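Local coordinates for predicted protein (Acinetobacter sp. RUH2624, PDB 4MEA) that has epoxide hydrolase activity, opening epoxide rings with water to give vicinal diols, and belongs to the Cif group of secreted virulence factors, at residues A[50-55]-A[76-81]; A[60-65]-A[121-126]; A[137-142]-A[240-245]; A[160-165]-A[244-249]. All coordinates share one frame; numbering follows the deposited sequence.

Interaction 1. Residues A[50-55]-A[76-81]; sequences HYVEGG and PVMLSY
Val52, on strand 47-54, is the first residue of 50-55 to meet the helix, and Met78 is its partner there. The side chain of Val52 points toward the helix. Its CG1 branch lies 3.8 Å from Met78 CE. The two side chains cross at about a right angle, and Met78 touches with CE, its terminal methyl. The same methyl reaches the backbone: Met78 CE is 3.3 Å from Val52 O. Met78 leaves the helix extended at chi2, then bends at chi3 (78°), and this bend sets CE against the strand. At Glu53 the contact is with the main chain alone, Glu53 CA to Met78 CE at 4.3 Å. The Glu53 side chain points away, and its carboxylate forms salt bridges with Lys40 and Lys86. Gly54 continues the strand and pairs its backbone with Val87. No hydrogen bond links the two segments. Met78 also packs on Val87 and Ala89 of the adjacent strand 87-90, while Val52 touches Leu37 and Trp71. One methionine thus lies over two neighbouring strands. Apolar helix-on-sheet packing of this kind is typical of the alpha/beta hydrolase fold, here with the helix that follows strand 61-64.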
loop_
_atom_site.group_PDB
_atom_site.type_symbol
_atom_site.label_atom_id
_atom_site.label_comp_id
_atom_site.label_asym_id
_atom_site.label_seq_id
_atom_site.Cartn_x
_atom_site.Cartn_y
_atom_site.Cartn_z
ATOM N N HIS A 50 -6.762 16.268 -24.249
ATOM C CA HIS A 50 -5.646 16.392 -25.178
ATOM C C HIS A 50 -5.460 15.066 -25.910
ATOM O O HIS A 50 -5.597 13.990 -25.324
ATOM C CB HIS A 50 -4.361 16.784 -24.439
ATOM C CG HIS A 50 -3.126 16.717 -25.287
ATOM N ND1 HIS A 50 -2.119 15.800 -25.066
ATOM C CD2 HIS A 50 -2.733 17.457 -26.353
ATOM C CE1 HIS A 50 -1.160 15.978 -25.957
ATOM N NE2 HIS A 50 -1.510 16.976 -26.753
ATOM N N TYR A 51 -5.160 15.137 -27.198
ATOM C CA TYR A 51 -4.815 13.931 -27.927
ATOM C C TYR A 51 -3.798 14.249 -29.002
ATOM O O TYR A 51 -3.562 15.416 -29.327
ATOM C CB TYR A 51 -6.060 13.274 -28.527
ATOM C CG TYR A 51 -6.763 14.075 -29.616
ATOM C CD1 TYR A 51 -6.561 13.779 -30.964
ATOM C CD2 TYR A 51 -7.641 15.104 -29.297
ATOM C CE1 TYR A 51 -7.209 14.500 -31.971
ATOM C CE2 TYR A 51 -8.290 15.840 -30.297
ATOM C CZ TYR A 51 -8.072 15.521 -31.627
ATOM O OH TYR A 51 -8.706 16.231 -32.619
ATOM N N VAL A 52 -3.204 13.197 -29.543
ATOM C CA VAL A 52 -2.242 13.292 -30.621
ATOM C C VAL A 52 -2.692 12.311 -31.690
ATOM O O VAL A 52 -3.082 11.185 -31.381
ATOM C CB VAL A 52 -0.825 12.921 -30.118
ATOM C CG1 VAL A 52 0.167 12.849 -31.270
ATOM C CG2 VAL A 52 -0.372 13.922 -29.060
ATOM N N GLU A 53 -2.663 12.740 -32.947
ATOM C CA GLU A 53 -3.089 11.868 -34.031
ATOM C C GLU A 53 -2.145 11.938 -35.223
ATOM O O GLU A 53 -1.384 12.891 -35.382
ATOM C CB GLU A 53 -4.519 12.206 -34.471
ATOM C CG GLU A 53 -4.631 13.528 -35.200
ATOM C CD GLU A 53 -6.066 13.900 -35.539
ATOM O OE1 GLU A 53 -6.301 15.084 -35.852
ATOM O OE2 GLU A 53 -6.954 13.021 -35.493
ATOM N N GLY A 54 -2.198 10.907 -36.055
ATOM C CA GLY A 54 -1.365 10.846 -37.235
ATOM C C GLY A 54 -2.054 9.965 -38.248
ATOM O O GLY A 54 -3.013 9.266 -37.915
ATOM N N GLY A 55 -1.574 10.004 -39.485
ATOM C CA GLY A 55 -2.186 9.245 -40.558
ATOM C C GLY A 55 -3.519 9.810 -41.016
ATOM O O GLY A 55 -3.914 10.912 -40.632
ATOM N N PRO A 76 5.985 5.444 -30.469
ATOM C CA PRO A 76 6.682 4.597 -31.447
ATOM C C PRO A 76 5.738 3.675 -32.223
ATOM O O PRO A 76 5.979 3.422 -33.404
ATOM C CB PRO A 76 7.682 3.798 -30.595
ATOM C CG PRO A 76 7.247 3.977 -29.183
ATOM C CD PRO A 76 6.509 5.275 -29.102
ATOM N N VAL A 77 4.672 3.201 -31.580
ATOM C CA VAL A 77 3.676 2.373 -32.260
ATOM C C VAL A 77 2.870 3.202 -33.249
ATOM O O VAL A 77 2.561 2.748 -34.355
ATOM C CB VAL A 77 2.696 1.713 -31.262
ATOM C CG1 VAL A 77 1.688 0.829 -32.000
ATOM C CG2 VAL A 77 3.460 0.911 -30.213
ATOM N N MET A 78 2.528 4.421 -32.841
ATOM C CA MET A 78 1.801 5.345 -33.699
ATOM C C MET A 78 2.582 5.606 -34.978
ATOM O O MET A 78 2.022 5.583 -36.072
ATOM C CB MET A 78 1.551 6.659 -32.962
ATOM C CG MET A 78 0.558 6.542 -31.818
ATOM S SD MET A 78 0.451 8.057 -30.854
ATOM C CE MET A 78 -0.584 9.127 -31.867
ATOM N N LEU A 79 3.880 5.856 -34.836
ATOM C CA LEU A 79 4.724 6.124 -35.992
ATOM C C LEU A 79 4.797 4.906 -36.911
ATOM O O LEU A 79 4.806 5.035 -38.139
ATOM C CB LEU A 79 6.121 6.572 -35.548
ATOM C CG LEU A 79 6.163 7.958 -34.885
ATOM C CD1 LEU A 79 7.546 8.268 -34.344
ATOM C CD2 LEU A 79 5.732 9.024 -35.868
ATOM N N SER A 80 4.812 3.728 -36.301
ATOM C CA SER A 80 4.895 2.473 -37.039
ATOM C C SER A 80 3.639 2.196 -37.858
ATOM O O SER A 80 3.703 1.559 -38.906
ATOM C CB SER A 80 5.138 1.304 -36.080
ATOM O OG SER A 80 6.394 1.411 -35.440
ATOM N N TYR A 81 2.494 2.674 -37.379
ATOM C CA TYR A 81 1.222 2.348 -38.026
ATOM C C TYR A 81 0.633 3.454 -38.908
ATOM O O TYR A 81 -0.255 3.194 -39.725
ATOM C CB TYR A 81 0.183 1.929 -36.982
ATOM C CG TYR A 81 0.499 0.629 -36.268
ATOM C CD1 TYR A 81 1.479 -0.235 -36.744
ATOM C CD2 TYR A 81 -0.186 0.265 -35.116
ATOM C CE1 TYR A 81 1.764 -1.430 -36.088
ATOM C CE2 TYR A 81 0.090 -0.927 -34.457
ATOM C CZ TYR A 81 1.062 -1.770 -34.946
ATOM O OH TYR A 81 1.330 -2.951 -34.284
#

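Interaction 2. Residues A[60-65]-A[121-126]; sequences PIVFIH and KIAGKG
No flat group lies between Pro60 and Ala123; the puckered pyrrolidine ring of Pro60 takes that place. Its CG is exo, and the ring meets Ala123 at its CB and CG atoms. Pro60 CB is 4.2 Å from Ala123 CB. Pro60 CG is 3.8 Å from Ala123 O, so the carbonyl also lies against the ring carbons. Both side chains point toward the opposing segment. Val62, two residues further along the chain on strand 61-64, also points toward the helix end and adds a looser touch, with Val62 CG2 4.4 Å from Ala123 CB. The alanine methyl is therefore approached by a ring carbon and a branch methyl. It also packs on Ile88, so the end of helix 108-123 rests on strands 61-64 and 87-90. Ile128 of strand 128-133 is a neighbour of both Pro60 and Val62. Gly124 then leaves helical geometry with positive phi, and its O accepts a hydrogen bond from Tyr150 OH. Across the two segments there is no hydrogen bond and no charge pair. The chemistry is that of small apolar groups at van der Waals range, which favours closeness but sets no strict orientation.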
loop_
_atom_site.group_PDB
_atom_site.type_symbol
_atom_site.label_atom_id
_atom_site.label_comp_id
_atom_site.label_asym_id
_atom_site.label_seq_id
_atom_site.Cartn_x
_atom_site.Cartn_y
_atom_site.Cartn_z
ATOM N N PRO A 60 -9.008 3.207 -38.053
ATOM C CA PRO A 60 -8.375 3.976 -36.983
ATOM C C PRO A 60 -8.027 3.089 -35.790
ATOM O O PRO A 60 -8.720 2.120 -35.500
ATOM C CB PRO A 60 -9.448 5.002 -36.603
ATOM C CG PRO A 60 -10.304 5.130 -37.837
ATOM C CD PRO A 60 -10.330 3.743 -38.419
ATOM N N ILE A 61 -6.934 3.420 -35.121
ATOM C CA ILE A 61 -6.560 2.732 -33.901
ATOM C C ILE A 61 -6.475 3.780 -32.801
ATOM O O ILE A 61 -5.718 4.742 -32.908
ATOM C CB ILE A 61 -5.210 2.024 -34.044
ATOM C CG1 ILE A 61 -5.151 1.257 -35.368
ATOM C CG2 ILE A 61 -4.968 1.087 -32.856
ATOM C CD1 ILE A 61 -3.797 0.696 -35.688
ATOM N N VAL A 62 -7.273 3.595 -31.755
ATOM C CA VAL A 62 -7.270 4.514 -30.623
ATOM C C VAL A 62 -6.476 3.885 -29.467
ATOM O O VAL A 62 -6.714 2.735 -29.109
ATOM C CB VAL A 62 -8.713 4.862 -30.202
ATOM C CG1 VAL A 62 -8.732 5.706 -28.921
ATOM C CG2 VAL A 62 -9.442 5.571 -31.355
ATOM N N PHE A 63 -5.509 4.629 -28.927
ATOM C CA PHE A 63 -4.621 4.134 -27.864
ATOM C C PHE A 63 -4.854 4.915 -26.581
ATOM O O PHE A 63 -4.800 6.145 -26.584
ATOM C CB PHE A 63 -3.145 4.309 -28.231
ATOM C CG PHE A 63 -2.717 3.591 -29.485
ATOM C CD1 PHE A 63 -2.234 2.292 -29.426
ATOM C CD2 PHE A 63 -2.745 4.238 -30.712
ATOM C CE1 PHE A 63 -1.816 1.635 -30.584
ATOM C CE2 PHE A 63 -2.328 3.588 -31.874
ATOM C CZ PHE A 63 -1.867 2.287 -31.808
ATOM N N ILE A 64 -5.064 4.196 -25.484
ATOM C CA ILE A 64 -5.352 4.808 -24.190
ATOM C C ILE A 64 -4.335 4.382 -23.118
ATOM O O ILE A 64 -4.290 3.211 -22.711
ATOM C CB ILE A 64 -6.765 4.438 -23.707
ATOM C CG1 ILE A 64 -7.814 4.777 -24.780
ATOM C CG2 ILE A 64 -7.073 5.147 -22.391
ATOM C CD1 ILE A 64 -7.985 6.299 -25.033
ATOM N N HIS A 65 -3.538 5.343 -22.653
ATOM C CA HIS A 65 -2.499 5.099 -21.651
ATOM C C HIS A 65 -3.072 4.907 -20.248
ATOM O O HIS A 65 -4.284 4.998 -20.036
ATOM C CB HIS A 65 -1.545 6.303 -21.620
ATOM C CG HIS A 65 -2.129 7.508 -20.948
ATOM N ND1 HIS A 65 -2.020 7.730 -19.591
ATOM C CD2 HIS A 65 -2.861 8.537 -21.440
ATOM C CE1 HIS A 65 -2.647 8.850 -19.277
ATOM N NE2 HIS A 65 -3.163 9.362 -20.382
ATOM N N LYS A 121 -15.850 11.695 -32.581
ATOM C CA LYS A 121 -15.555 12.916 -33.338
ATOM C C LYS A 121 -14.179 12.883 -34.000
ATOM O O LYS A 121 -14.019 13.335 -35.139
ATOM C CB LYS A 121 -15.711 14.160 -32.452
ATOM C CG LYS A 121 -17.163 14.463 -32.105
ATOM C CD LYS A 121 -17.318 15.068 -30.718
ATOM C CE LYS A 121 -17.256 16.586 -30.741
ATOM N NZ LYS A 121 -17.518 17.154 -29.385
ATOM N N ILE A 122 -13.184 12.345 -33.303
ATOM C CA ILE A 122 -11.824 12.330 -33.841
ATOM C C ILE A 122 -11.636 11.195 -34.841
ATOM O O ILE A 122 -11.005 11.371 -35.883
ATOM C CB ILE A 122 -10.775 12.156 -32.731
ATOM C CG1 ILE A 122 -10.881 13.275 -31.701
ATOM C CG2 ILE A 122 -9.375 12.110 -33.323
ATOM C CD1 ILE A 122 -10.179 12.932 -30.388
ATOM N N ALA A 123 -12.185 10.032 -34.514
ATOM C CA ALA A 123 -11.930 8.824 -35.287
ATOM C C ALA A 123 -12.954 8.674 -36.399
ATOM O O ALA A 123 -12.656 8.117 -37.453
ATOM C CB ALA A 123 -11.933 7.587 -34.380
ATOM N N GLY A 124 -14.160 9.178 -36.159
ATOM C CA GLY A 124 -15.218 9.091 -37.147
ATOM C C GLY A 124 -16.172 7.953 -36.851
ATOM O O GLY A 124 -16.173 7.404 -35.745
ATOM N N LYS A 125 -16.970 7.580 -37.846
ATOM C CA LYS A 125 -18.073 6.646 -37.634
ATOM C C LYS A 125 -17.676 5.168 -37.579
ATOM O O LYS A 125 -18.518 4.305 -37.314
ATOM C CB LYS A 125 -19.174 6.895 -38.668
ATOM C CG LYS A 125 -19.876 8.228 -38.450
ATOM C CD LYS A 125 -20.839 8.562 -39.566
ATOM C CE LYS A 125 -21.818 9.628 -39.110
ATOM N NZ LYS A 125 -22.602 9.159 -37.927
ATOM N N GLY A 126 -16.398 4.881 -37.822
ATOM C CA GLY A 126 -15.851 3.562 -37.538
ATOM C C GLY A 126 -15.955 2.557 -38.666
ATOM O O GLY A 126 -16.338 2.913 -39.773
#

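Interaction 3. Residues A[137-142]-A[240-245]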
loop_
_atom_site.group_PDB
_atom_site.type_symbol
_atom_site.label_atom_id
_atom_site.label_comp_id
_atom_site.label_asym_id
_atom_site.label_seq_id
_atom_site.Cartn_x
_atom_site.Cartn_y
_atom_site.Cartn_z
ATOM N N ASN A 137 -7.294 0.478 -18.830
ATOM C CA ASN A 137 -8.121 -0.718 -18.647
ATOM C C ASN A 137 -9.237 -0.479 -17.641
ATOM O O ASN A 137 -10.284 -1.137 -17.679
ATOM C CB ASN A 137 -7.265 -1.900 -18.182
ATOM C CG ASN A 137 -6.253 -2.327 -19.211
ATOM O OD1 ASN A 137 -6.202 -1.774 -20.310
ATOM N ND2 ASN A 137 -5.434 -3.322 -18.865
ATOM N N THR A 138 -8.991 0.459 -16.734
ATOM C CA THR A 138 -9.988 0.881 -15.759
ATOM C C THR A 138 -10.992 1.846 -16.389
ATOM O O THR A 138 -12.196 1.784 -16.115
ATOM C CB THR A 138 -9.315 1.577 -14.562
ATOM O OG1 THR A 138 -8.708 0.586 -13.721
ATOM C CG2 THR A 138 -10.336 2.377 -13.761
ATOM N N ALA A 139 -10.487 2.727 -17.246
ATOM C CA ALA A 139 -11.303 3.766 -17.863
ATOM C C ALA A 139 -12.255 3.246 -18.944
ATOM O O ALA A 139 -13.265 3.887 -19.251
ATOM C CB ALA A 139 -10.400 4.854 -18.453
ATOM N N SER A 140 -11.943 2.084 -19.508
ATOM C CA SER A 140 -12.446 1.747 -20.841
ATOM C C SER A 140 -13.412 0.579 -20.970
ATOM O O SER A 140 -14.002 0.411 -22.035
ATOM C CB SER A 140 -11.269 1.485 -21.797
ATOM O OG SER A 140 -10.397 2.602 -21.867
ATOM N N TYR A 141 -13.585 -0.251 -19.946
ATOM C CA TYR A 141 -14.374 -1.455 -20.223
ATOM C C TYR A 141 -15.817 -1.192 -20.687
ATOM O O TYR A 141 -16.270 -1.810 -21.656
ATOM C CB TYR A 141 -14.328 -2.537 -19.127
ATOM C CG TYR A 141 -15.000 -3.789 -19.655
ATOM C CD1 TYR A 141 -14.371 -4.591 -20.603
ATOM C CD2 TYR A 141 -16.297 -4.123 -19.270
ATOM C CE1 TYR A 141 -15.008 -5.730 -21.127
ATOM C CE2 TYR A 141 -16.941 -5.239 -19.784
ATOM C CZ TYR A 141 -16.297 -6.038 -20.710
ATOM O OH TYR A 141 -16.952 -7.143 -21.220
ATOM N N PRO A 142 -16.548 -0.292 -20.000
ATOM C CA PRO A 142 -17.904 0.019 -20.467
ATOM C C PRO A 142 -17.903 0.602 -21.876
ATOM O O PRO A 142 -18.807 0.289 -22.643
ATOM C CB PRO A 142 -18.401 1.051 -19.451
ATOM C CG PRO A 142 -17.634 0.699 -18.195
ATOM C CD PRO A 142 -16.270 0.321 -18.688
ATOM N N PHE A 240 -5.228 9.780 -8.769
ATOM C CA PHE A 240 -5.686 8.955 -7.660
ATOM C C PHE A 240 -7.219 8.934 -7.572
ATOM O O PHE A 240 -7.804 8.089 -6.887
ATOM C CB PHE A 240 -4.973 9.339 -6.349
ATOM C CG PHE A 240 -3.452 9.247 -6.440
ATOM C CD1 PHE A 240 -2.849 8.186 -7.102
ATOM C CD2 PHE A 240 -2.641 10.234 -5.900
ATOM C CE1 PHE A 240 -1.456 8.104 -7.198
ATOM C CE2 PHE A 240 -1.256 10.158 -5.997
ATOM C CZ PHE A 240 -0.663 9.087 -6.644
ATOM N N GLY A 241 -7.881 9.823 -8.313
ATOM C CA GLY A 241 -9.327 9.700 -8.456
ATOM C C GLY A 241 -9.734 8.365 -9.080
ATOM O O GLY A 241 -10.749 7.781 -8.694
ATOM N N TYR A 242 -8.953 7.878 -10.050
ATOM C CA TYR A 242 -9.244 6.577 -10.667
ATOM C C TYR A 242 -9.232 5.499 -9.605
ATOM O O TYR A 242 -10.042 4.571 -9.639
ATOM C CB TYR A 242 -8.247 6.244 -11.791
ATOM C CG TYR A 242 -8.449 7.108 -13.017
ATOM C CD1 TYR A 242 -9.291 6.697 -14.047
ATOM C CD2 TYR A 242 -7.831 8.350 -13.124
ATOM C CE1 TYR A 242 -9.494 7.491 -15.169
ATOM C CE2 TYR A 242 -8.039 9.159 -14.236
ATOM C CZ TYR A 242 -8.873 8.721 -15.254
ATOM O OH TYR A 242 -9.087 9.516 -16.360
ATOM N N TYR A 243 -8.324 5.646 -8.638
ATOM C CA TYR A 243 -8.176 4.650 -7.588
ATOM C C TYR A 243 -9.281 4.750 -6.538
ATOM O O TYR A 243 -9.816 3.724 -6.102
ATOM C CB TYR A 243 -6.759 4.685 -6.984
ATOM C CG TYR A 243 -5.727 4.236 -7.995
ATOM C CD1 TYR A 243 -5.394 2.890 -8.127
ATOM C CD2 TYR A 243 -5.129 5.151 -8.865
ATOM C CE1 TYR A 243 -4.471 2.465 -9.084
ATOM C CE2 TYR A 243 -4.202 4.734 -9.827
ATOM C CZ TYR A 243 -3.878 3.393 -9.928
ATOM O OH TYR A 243 -2.965 2.969 -10.874
ATOM N N ARG A 244 -9.642 5.973 -6.150
ATOM C CA ARG A 244 -10.796 6.183 -5.259
ATOM C C ARG A 244 -12.068 5.632 -5.894
ATOM O O ARG A 244 -12.968 5.136 -5.203
ATOM C CB ARG A 244 -11.007 7.678 -4.968
ATOM C CG ARG A 244 -9.888 8.333 -4.208
ATOM C CD ARG A 244 -10.236 9.781 -3.822
ATOM N NE ARG A 244 -10.247 10.724 -4.942
ATOM C CZ ARG A 244 -9.167 11.320 -5.447
ATOM N NH1 ARG A 244 -7.959 11.043 -4.967
ATOM N NH2 ARG A 244 -9.290 12.185 -6.450
ATOM N N SER A 245 -12.141 5.726 -7.216
ATOM C CA SER A 245 -13.338 5.330 -7.944
ATOM C C SER A 245 -13.375 3.852 -8.322
ATOM O O SER A 245 -14.309 3.417 -8.989
ATOM C CB SER A 245 -13.486 6.168 -9.217
ATOM O OG SER A 245 -13.889 7.493 -8.925
#
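Tyr242 meets Thr138 and Ala139 with one side of its ring. Thr138 CG2 lies at the ring edge, near the ring plane, 4.5 Å from Tyr242 CD1. Ala139 CB comes to 4.3 Å from Tyr242 CE1, at an oblique angle to the ring. The Tyr242 torsions explain this pose. Its CG stands anti to the carbonyl carbon (chi1 -71°), and chi2 of -91° sets the ring plane square to the plane through CA, CB and CG. The ring then projects from helix 233-244 toward helix 136-146. In Thr138, chi1 of -76° puts OG1 anti to the carbonyl carbon and leaves CG2 as the branch facing the tyrosine. The two branches are thereby divided: the methyl goes to Tyr242, while OG1 is hydrogen-bonded to His246 NE2. Tyr242 OH reaches past the contact and donates to Pro93 O, which fixes the far end of the ring. Leu92 packs on both Ala139 and Tyr242. By topology, helix 136-146 is the one that follows the nucleophile elbow in alpha/beta hydrolases. Its link to helix 233-244 is made by two methyls against the CD1-CE1 side of the tyrosine ring. Only carbons meet across the contact, which is apolar and rather loose.

Interaction 4. Residues A[160-165]-A[244-249]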
loop_
_atom_site.group_PDB
_atom_site.type_symbol
_atom_site.label_atom_id
_atom_site.label_comp_id
_atom_site.label_asym_id
_atom_site.label_seq_id
_atom_site.Cartn_x
_atom_site.Cartn_y
_atom_site.Cartn_z
ATOM N N PRO A 160 -4.972 -5.410 -14.701
ATOM C CA PRO A 160 -6.297 -6.024 -14.644
ATOM C C PRO A 160 -7.371 -5.003 -15.005
ATOM O O PRO A 160 -7.188 -3.804 -14.786
ATOM C CB PRO A 160 -6.429 -6.432 -13.172
ATOM C CG PRO A 160 -5.500 -5.521 -12.437
ATOM C CD PRO A 160 -4.342 -5.313 -13.368
ATOM N N ILE A 161 -8.460 -5.488 -15.589
ATOM C CA ILE A 161 -9.678 -4.711 -15.735
ATOM C C ILE A 161 -10.372 -4.814 -14.381
ATOM O O ILE A 161 -10.453 -5.900 -13.810
ATOM C CB ILE A 161 -10.584 -5.318 -16.836
ATOM C CG1 ILE A 161 -9.875 -5.275 -18.195
ATOM C CG2 ILE A 161 -11.933 -4.602 -16.898
ATOM C CD1 ILE A 161 -10.423 -6.262 -19.229
ATOM N N PRO A 162 -10.848 -3.686 -13.841
ATOM C CA PRO A 162 -11.549 -3.742 -12.555
ATOM C C PRO A 162 -12.652 -4.804 -12.516
ATOM O O PRO A 162 -13.533 -4.833 -13.368
ATOM C CB PRO A 162 -12.158 -2.342 -12.439
ATOM C CG PRO A 162 -11.143 -1.472 -13.126
ATOM C CD PRO A 162 -10.671 -2.299 -14.313
ATOM N N ASP A 163 -12.576 -5.683 -11.527
ATOM C CA ASP A 163 -13.643 -6.636 -11.262
ATOM C C ASP A 163 -13.526 -7.049 -9.800
ATOM O O ASP A 163 -12.764 -6.433 -9.049
ATOM C CB ASP A 163 -13.638 -7.833 -12.247
ATOM C CG ASP A 163 -12.599 -8.907 -11.903
ATOM O OD1 ASP A 163 -11.647 -8.628 -11.158
ATOM O OD2 ASP A 163 -12.736 -10.045 -12.403
ATOM N N ARG A 164 -14.290 -8.060 -9.393
ATOM C CA ARG A 164 -14.382 -8.440 -7.984
ATOM C C ARG A 164 -13.013 -8.824 -7.429
ATOM O O ARG A 164 -12.764 -8.707 -6.224
ATOM C CB ARG A 164 -15.356 -9.613 -7.817
ATOM C CG ARG A 164 -14.853 -10.876 -8.485
ATOM C CD ARG A 164 -15.920 -11.941 -8.666
ATOM N NE ARG A 164 -15.340 -13.131 -9.292
ATOM C CZ ARG A 164 -16.044 -14.159 -9.749
ATOM N NH1 ARG A 164 -17.368 -14.148 -9.654
ATOM N NH2 ARG A 164 -15.421 -15.195 -10.308
ATOM N N ALA A 165 -12.128 -9.291 -8.305
ATOM C CA ALA A 165 -10.804 -9.736 -7.870
ATOM C C ALA A 165 -9.923 -8.571 -7.395
ATOM O O ALA A 165 -8.930 -8.769 -6.690
ATOM C CB ALA A 165 -10.114 -10.531 -8.974
ATOM N N ARG A 244 -9.642 5.973 -6.150
ATOM C CA ARG A 244 -10.796 6.183 -5.259
ATOM C C ARG A 244 -12.068 5.632 -5.894
ATOM O O ARG A 244 -12.968 5.136 -5.203
ATOM C CB ARG A 244 -11.007 7.678 -4.968
ATOM C CG ARG A 244 -9.888 8.333 -4.208
ATOM C CD ARG A 244 -10.236 9.781 -3.822
ATOM N NE ARG A 244 -10.247 10.724 -4.942
ATOM C CZ ARG A 244 -9.167 11.320 -5.447
ATOM N NH1 ARG A 244 -7.959 11.043 -4.967
ATOM N NH2 ARG A 244 -9.290 12.185 -6.450
ATOM N N SER A 245 -12.141 5.726 -7.216
ATOM C CA SER A 245 -13.338 5.330 -7.944
ATOM C C SER A 245 -13.375 3.852 -8.322
ATOM O O SER A 245 -14.309 3.417 -8.989
ATOM C CB SER A 245 -13.486 6.168 -9.217
ATOM O OG SER A 245 -13.889 7.493 -8.925
ATOM N N HIS A 246 -12.366 3.081 -7.924
ATOM C CA HIS A 246 -12.296 1.678 -8.350
ATOM C C HIS A 246 -13.471 0.815 -7.846
ATOM O O HIS A 246 -13.926 -0.091 -8.550
ATOM C CB HIS A 246 -10.946 1.042 -7.982
ATOM C CG HIS A 246 -9.923 1.098 -9.084
ATOM N ND1 HIS A 246 -8.569 1.176 -8.839
ATOM C CD2 HIS A 246 -10.056 1.058 -10.432
ATOM C CE1 HIS A 246 -7.912 1.201 -9.986
ATOM N NE2 HIS A 246 -8.790 1.126 -10.971
ATOM N N ALA A 247 -13.964 1.081 -6.640
ATOM C CA ALA A 247 -15.067 0.277 -6.130
ATOM C C ALA A 247 -16.278 0.483 -7.039
ATOM O O ALA A 247 -17.010 -0.463 -7.329
ATOM C CB ALA A 247 -15.393 0.624 -4.682
ATOM N N ASP A 248 -16.457 1.714 -7.516
ATOM C CA ASP A 248 -17.520 2.025 -8.473
ATOM C C ASP A 248 -17.323 1.320 -9.811
ATOM O O ASP A 248 -18.260 0.741 -10.363
ATOM C CB ASP A 248 -17.591 3.528 -8.727
ATOM C CG ASP A 248 -18.287 4.276 -7.617
ATOM O OD1 ASP A 248 -18.933 3.622 -6.775
ATOM O OD2 ASP A 248 -18.199 5.523 -7.599
ATOM N N SER A 249 -16.104 1.397 -10.340
ATOM C CA SER A 249 -15.782 0.777 -11.617
ATOM C C SER A 249 -16.003 -0.725 -11.534
ATOM O O SER A 249 -16.439 -1.353 -12.495
ATOM C CB SER A 249 -14.324 1.079 -12.010
ATOM O OG SER A 249 -14.106 2.482 -12.157
#
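The loop after strand 151-157, where alpha/beta hydrolases of this family probably insert the cap, packs through Pro162 on His246 and Ser249 in the first turn of helix 246-258. Pro162 CG is 3.9 Å from His246 CD2, and the two side chains meet at an oblique angle. One atom back in the ring, Pro162 CB is 4.1 Å from Ser249 CB. Ser249 holds its OG anti to the carbonyl carbon (chi1 -61°), where it accepts a hydrogen bond from Ala108 N. An Asx turn follows Pro162: Asp163 OD1 accepts from Ala165 N at 3.0 Å, and the donor sits well above the carboxylate plane. Asp163 points away from the helix, and its OD2 forms a salt bridge with Arg287. No hydrogen bond crosses between the two segments, although Pro162 O accepts one from Asn253 ND2 further along the same helix. The His246 ring also meets the rings of Tyr243 and Phe183, and Tyr172 of the second subunit packs on it. The loop runs on to strand 172-173. Pro162 sits there against helix 246-258 and Thr138 of helix 136-146, while Ile161 beside it packs on helix 279-288.

In the fold
From the N terminus, interaction 1 opens first, on strand 47-54. Interaction 2 opens on strand 61-64 before interaction 1 closes on helix 75-81, so the two cross. They touch and serve the same central sheet: Val77 packs on Phe63, and Tyr81 on Ile61. Interaction 2 closes at the end of helix 108-123. Interactions 3 and 4 open later, on helix 136-146 and on the loop after strand 151-157. Both return to 240-249, sharing Arg244 and Ser245, and their centres lie about 7 Å apart. Interaction 3 ties helix 233-244 to core helix 136-146; interaction 4 joins the start of the region between strands 151-157 and 267-272 to helix 246-258 later in it. Interactions 2 and 3 meet where Ile64 touches Ser140.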